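Local coordinates for protein macrophomate synthase intermolecular Diels-Alderase (Macrophoma commelinae, PDB 1IZC) that is a TIM-barrel protein of the HpcH/HpaI aldolase/citrate lyase family that binds a magnesium ion and pyruvic acid, at residues S96-R101 against A116-I121; N192-A197 against A243-V248. The protein carries 1 engineered substitution. All blocks are in the same frame, centred on the assembly; numbering follows the deposited sequence.

Contact 1: S96-R101 against A116-I121. With PYR (pyruvic acid), chain C.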
loop_
_atom_site.group_PDB
_atom_site.type_symbol
_atom_site.label_atom_id
_atom_site.label_comp_id
_atom_site.label_asym_id
_atom_site.label_seq_id
_atom_site.Cartn_x
_atom_site.Cartn_y
_atom_site.Cartn_z
ATOM N N SER A 96 -12.468 9.020 -21.706
ATOM C CA SER A 96 -11.256 9.751 -21.347
ATOM C C SER A 96 -9.973 9.066 -21.777
ATOM O O SER A 96 -9.576 8.056 -21.202
ATOM C CB SER A 96 -11.196 9.972 -19.834
ATOM O OG SER A 96 -12.403 10.561 -19.370
ATOM N N LEU A 97 -9.310 9.626 -22.779
ATOM C CA LEU A 97 -8.044 9.059 -23.224
ATOM C C LEU A 97 -6.990 9.413 -22.174
ATOM O O LEU A 97 -7.160 10.374 -21.423
ATOM C CB LEU A 97 -7.662 9.652 -24.574
ATOM C CG LEU A 97 -8.724 9.353 -25.632
ATOM C CD1 LEU A 97 -8.323 10.004 -26.939
ATOM C CD2 LEU A 97 -8.881 7.835 -25.788
ATOM N N VAL A 98 -5.904 8.649 -22.117
ATOM C CA VAL A 98 -4.877 8.930 -21.127
ATOM C C VAL A 98 -3.564 9.345 -21.758
ATOM O O VAL A 98 -3.053 8.671 -22.655
ATOM C CB VAL A 98 -4.609 7.701 -20.217
ATOM C CG1 VAL A 98 -3.484 8.018 -19.238
ATOM C CG2 VAL A 98 -5.871 7.312 -19.477
ATOM N N ILE A 99 -3.040 10.476 -21.298
ATOM C CA ILE A 99 -1.756 11.000 -21.770
ATOM C C ILE A 99 -0.861 10.997 -20.541
ATOM O O ILE A 99 -1.291 11.401 -19.444
ATOM C CB ILE A 99 -1.902 12.435 -22.305
ATOM C CG1 ILE A 99 -2.819 12.421 -23.533
ATOM C CG2 ILE A 99 -0.526 13.011 -22.663
ATOM C CD1 ILE A 99 -3.345 13.808 -23.925
ATOM N N VAL A 100 0.376 10.544 -20.707
ATOM C CA VAL A 100 1.273 10.476 -19.575
ATOM C C VAL A 100 2.564 11.199 -19.867
ATOM O O VAL A 100 3.180 10.969 -20.910
ATOM C CB VAL A 100 1.632 9.004 -19.215
ATOM C CG1 VAL A 100 2.612 8.982 -18.035
ATOM C CG2 VAL A 100 0.375 8.232 -18.862
ATOM N N ARG A 101 2.943 12.114 -18.982
ATOM C CA ARG A 101 4.235 12.766 -19.153
ATOM C C ARG A 101 5.176 11.933 -18.303
ATOM O O ARG A 101 5.008 11.817 -17.086
ATOM C CB ARG A 101 4.277 14.203 -18.654
ATOM C CG ARG A 101 5.740 14.620 -18.597
ATOM C CD ARG A 101 5.945 16.048 -18.402
ATOM N NE ARG A 101 5.595 16.500 -17.063
ATOM C CZ ARG A 101 5.640 17.779 -16.733
ATOM N NH1 ARG A 101 6.013 18.662 -17.651
ATOM N NH2 ARG A 101 5.301 18.181 -15.515
ATOM N N ALA A 116 -0.223 -0.222 -19.616
ATOM C CA ALA A 116 -1.501 0.035 -18.949
ATOM C C ALA A 116 -2.555 0.673 -19.851
ATOM O O ALA A 116 -3.719 0.760 -19.469
ATOM C CB ALA A 116 -1.294 0.917 -17.691
ATOM N N GLY A 117 -2.162 1.152 -21.029
ATOM C CA GLY A 117 -3.151 1.732 -21.921
ATOM C C GLY A 117 -3.046 3.216 -22.235
ATOM O O GLY A 117 -3.989 3.798 -22.757
ATOM N N ALA A 118 -1.917 3.845 -21.928
ATOM C CA ALA A 118 -1.784 5.272 -22.233
ATOM C C ALA A 118 -1.791 5.463 -23.744
ATOM O O ALA A 118 -1.124 4.720 -24.464
ATOM C CB ALA A 118 -0.484 5.827 -21.644
ATOM N N ALA A 119 -2.526 6.468 -24.218
ATOM C CA ALA A 119 -2.614 6.740 -25.661
ATOM C C ALA A 119 -1.644 7.823 -26.120
ATOM O O ALA A 119 -1.422 7.997 -27.313
ATOM C CB ALA A 119 -4.050 7.140 -26.027
ATOM N N GLY A 120 -1.073 8.549 -25.171
ATOM C CA GLY A 120 -0.133 9.606 -25.506
ATOM C C GLY A 120 0.988 9.694 -24.483
ATOM O O GLY A 120 0.774 9.508 -23.279
ATOM N N ILE A 121 2.193 9.966 -24.965
ATOM C CA ILE A 121 3.350 10.110 -24.099
ATOM C C ILE A 121 3.961 11.485 -24.363
ATOM O O ILE A 121 4.256 11.831 -25.509
ATOM C CB ILE A 121 4.418 9.028 -24.396
ATOM C CG1 ILE A 121 3.848 7.627 -24.138
ATOM C CG2 ILE A 121 5.667 9.275 -23.571
ATOM C CD1 ILE A 121 3.539 7.302 -22.659
HETATM C C PYR C . 6.967 23.517 -17.373
HETATM O O PYR C . 8.169 23.366 -17.080
HETATM O OXT PYR C . 6.378 24.625 -17.418
HETATM C CA PYR C . 6.271 22.212 -17.675
HETATM O O3 PYR C . 6.826 21.102 -17.632
HETATM C CB PYR C . 4.852 22.357 -18.043
HETATM O O HOH W 1 -5.751 6.001 -23.433
#
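Val98 O is gripped by two successive backbone N-H groups, Ala119 N at 2.8 Å and Gly120 N at 3.2 Å, and both donors lie in the plane of its carbonyl. This bifurcated acceptor opens the pairing of parallel strands 97-101 and 120-123, which with helix 107-116 between them form one beta-alpha-beta unit of the closed eight-stranded TIM barrel. The next bond runs the other way: Val100 N gives its hydrogen to Gly120 O at 2.8 Å, nearly straight at 164° although the donor is tilted 30° from the carbonyl plane. Further along, Ile121 CA approaches Val100 O to 3.3 Å in a CA-H...O contact, continuing the parallel ladder. Before the ladder, a water joins strand 97-101 to the turn after helix 107-116, accepting from Val98 N at 3.0 Å and donating to Gly117 O at 2.9 Å; Gly117, at positive phi, ends that helix in a Schellman motif.

Side chains alternate between two faces. Val100 and Ile121 share one, where CG2 of Val100, beside its own backbone N, packs on Ala118 CB at 3.8 Å; Val98, near the same methyl, also rests against helix 78-91. Ile99 points to the other face, toward Phe66, Trp68 and Leu28, with its CG2 branch alongside Gly120 O; Gly120 adds no side chain there.

At the strand end, Arg101 sets off away from 116-121, and its guanidinium forms part of the pyruvic acid pocket. Its chain is extended at first and then bends at chi3 (71°). Asp70 OD2 forms a salt bridge with Arg101 NH2, and Gln183 OE1 accepts a hydrogen bond from Arg101 NH1. Pyruvic acid is met at the guanidinium edge, near its plane, where Arg101 NH1 donates to PYR O3 over 2.6 Å.

Contact 2: N192-A197 against A243-V248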
loop_
_atom_site.group_PDB
_atom_site.type_symbol
_atom_site.label_atom_id
_atom_site.label_comp_id
_atom_site.label_asym_id
_atom_site.label_seq_id
_atom_site.Cartn_x
_atom_site.Cartn_y
_atom_site.Cartn_z
ATOM N N ASN A 192 16.169 24.774 -31.353
ATOM C CA ASN A 192 16.109 23.669 -32.305
ATOM C C ASN A 192 14.667 23.219 -32.580
ATOM O O ASN A 192 14.448 22.127 -33.104
ATOM C CB ASN A 192 16.943 22.502 -31.749
ATOM C CG ASN A 192 17.243 21.435 -32.786
ATOM O OD1 ASN A 192 17.428 21.728 -33.972
ATOM N ND2 ASN A 192 17.313 20.182 -32.340
ATOM N N VAL A 193 13.689 24.063 -32.263
ATOM C CA VAL A 193 12.287 23.669 -32.445
ATOM C C VAL A 193 11.866 23.440 -33.895
ATOM O O VAL A 193 10.984 22.628 -34.169
ATOM C CB VAL A 193 11.316 24.683 -31.769
ATOM C CG1 VAL A 193 11.270 25.991 -32.553
ATOM C CG2 VAL A 193 9.921 24.080 -31.671
ATOM N N ASP A 194 12.484 24.141 -34.840
ATOM C CA ASP A 194 12.106 23.921 -36.226
ATOM C C ASP A 194 12.350 22.471 -36.624
ATOM O O ASP A 194 11.518 21.862 -37.298
ATOM C CB ASP A 194 12.878 24.859 -37.163
ATOM C CG ASP A 194 12.529 26.314 -36.934
ATOM O OD1 ASP A 194 11.363 26.592 -36.586
ATOM O OD2 ASP A 194 13.411 27.182 -37.109
ATOM N N ALA A 195 13.484 21.915 -36.206
ATOM C CA ALA A 195 13.814 20.537 -36.541
ATOM C C ALA A 195 12.916 19.541 -35.805
ATOM O O ALA A 195 12.472 18.548 -36.374
ATOM C CB ALA A 195 15.271 20.258 -36.207
ATOM N N ILE A 196 12.648 19.811 -34.535
ATOM C CA ILE A 196 11.822 18.900 -33.761
ATOM C C ILE A 196 10.393 18.878 -34.307
ATOM O O ILE A 196 9.795 17.810 -34.458
ATOM C CB ILE A 196 11.821 19.305 -32.264
ATOM C CG1 ILE A 196 13.246 19.186 -31.701
ATOM C CG2 ILE A 196 10.863 18.394 -31.478
ATOM C CD1 ILE A 196 13.441 19.860 -30.346
ATOM N N ALA A 197 9.870 20.056 -34.634
ATOM C CA ALA A 197 8.506 20.184 -35.143
ATOM C C ALA A 197 8.301 19.493 -36.482
ATOM O O ALA A 197 7.185 19.074 -36.808
ATOM C CB ALA A 197 8.137 21.662 -35.265
ATOM N N ALA A 243 5.070 24.557 -34.967
ATOM C CA ALA A 243 4.011 23.553 -34.870
ATOM C C ALA A 243 2.986 23.745 -36.003
ATOM O O ALA A 243 2.646 22.806 -36.719
ATOM C CB ALA A 243 3.304 23.656 -33.499
ATOM N N GLN A 244 2.505 24.970 -36.166
ATOM C CA GLN A 244 1.511 25.273 -37.203
ATOM C C GLN A 244 1.962 24.951 -38.631
ATOM O O GLN A 244 1.210 24.357 -39.405
ATOM C CB GLN A 244 1.118 26.757 -37.129
ATOM C CG GLN A 244 0.244 27.122 -35.931
ATOM C CD GLN A 244 0.402 28.576 -35.503
ATOM O OE1 GLN A 244 0.886 29.419 -36.269
ATOM N NE2 GLN A 244 -0.008 28.877 -34.275
ATOM N N ARG A 245 3.183 25.334 -38.982
ATOM C CA ARG A 245 3.658 25.101 -40.338
ATOM C C ARG A 245 3.793 23.620 -40.683
ATOM O O ARG A 245 3.659 23.233 -41.849
ATOM C CB ARG A 245 4.998 25.813 -40.564
ATOM C CG ARG A 245 6.222 25.024 -40.157
ATOM C CD ARG A 245 7.494 25.647 -40.754
ATOM N NE ARG A 245 7.769 26.939 -40.148
ATOM C CZ ARG A 245 8.600 27.132 -39.125
ATOM N NH1 ARG A 245 9.272 26.117 -38.587
ATOM N NH2 ARG A 245 8.729 28.347 -38.617
ATOM N N ASN A 246 4.046 22.790 -39.671
ATOM C CA ASN A 246 4.218 21.356 -39.879
ATOM C C ASN A 246 2.954 20.539 -39.647
ATOM O O ASN A 246 2.979 19.309 -39.739
ATOM C CB ASN A 246 5.357 20.840 -38.985
ATOM C CG ASN A 246 6.728 21.269 -39.492
ATOM O OD1 ASN A 246 7.219 20.749 -40.496
ATOM N ND2 ASN A 246 7.345 22.228 -38.810
ATOM N N GLY A 247 1.857 21.221 -39.339
ATOM C CA GLY A 247 0.596 20.543 -39.110
ATOM C C GLY A 247 0.595 19.727 -37.828
ATOM O O GLY A 247 0.023 18.632 -37.781
ATOM N N VAL A 248 1.239 20.269 -36.793
ATOM C CA VAL A 248 1.326 19.600 -35.492
ATOM C C VAL A 248 0.467 20.346 -34.474
ATOM O O VAL A 248 0.647 21.548 -34.251
ATOM C CB VAL A 248 2.790 19.552 -35.002
ATOM C CG1 VAL A 248 2.877 18.844 -33.654
ATOM C CG2 VAL A 248 3.633 18.803 -36.019
HETATM O O HOH W 2 10.020 23.310 -39.206
HETATM O O HOH W 3 9.516 28.729 -36.163
#
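Asn246 lays its side chain across the last residue of helix 193-197: Asn246 CB comes within 3.3 Å of Ala197 O, and Asn246 ND2 lies 3.7 Å from Ala197 CB. The methyl of Ala197 points at the opposing segment and also touches Ala242 and Leu205, while Val248 CG2 packs on Ala197 O at 3.6 Å. Two helix ends of the barrel's outer layer thus meet here, helix 193-197 with helix 230-245, the latter closed by a Schellman motif at Gly247.

A salt bridge lies beside this packing. Arg245 NH1 donates to Asp194 OD1 over 2.9 Å with an N-H...O angle of 169°. The acceptor sits at the guanidinium edge, in its plane, yet NH1 stands above the carboxylate plane, and the carboxylate and guanidinium planes are 65° apart; OD1 alone makes the bridge. Arg245 reaches it with CG held between the backbone N and the carbonyl carbon (chi1 87°) and a second bend at chi3.

Waters complete the network. One donates to Asp194 O at 2.8 Å and accepts from Arg245 NH1 and from Asn246 ND2, linking a helix carbonyl to both side chains; Asn246 ND2 also bonds Ala242 O in its own helix. Another accepts from Arg245 NH2 at 2.6 Å and donates to Asp194 OD1, which therefore takes two donors. With one carboxylate oxygen, tilted bonding and water in two bridges, the ion pair is consistent with a partly hydrated surface link beside the close fit of Asn246 and Val248 on Ala197.

Contacts 1 and 2 sit at different depths of one barrel, with centres about 22 Å apart and nearest atoms about 11 Å apart, so they do not touch. Contact 1, about 6 Å from the chain centre, is wholly buried and pairs neighbouring strands through backbone bonds and small apolar side chains; contact 2, about 19 Å out, is partly buried and joins helix ends far apart in sequence through charge and water. They share no secondary-structure element. Ordered water serves both, but between two backbone atoms in the first, and among charged and amide side chains and one helix carbonyl in the second. Only contact 1 includes a residue of the pyruvic acid pocket.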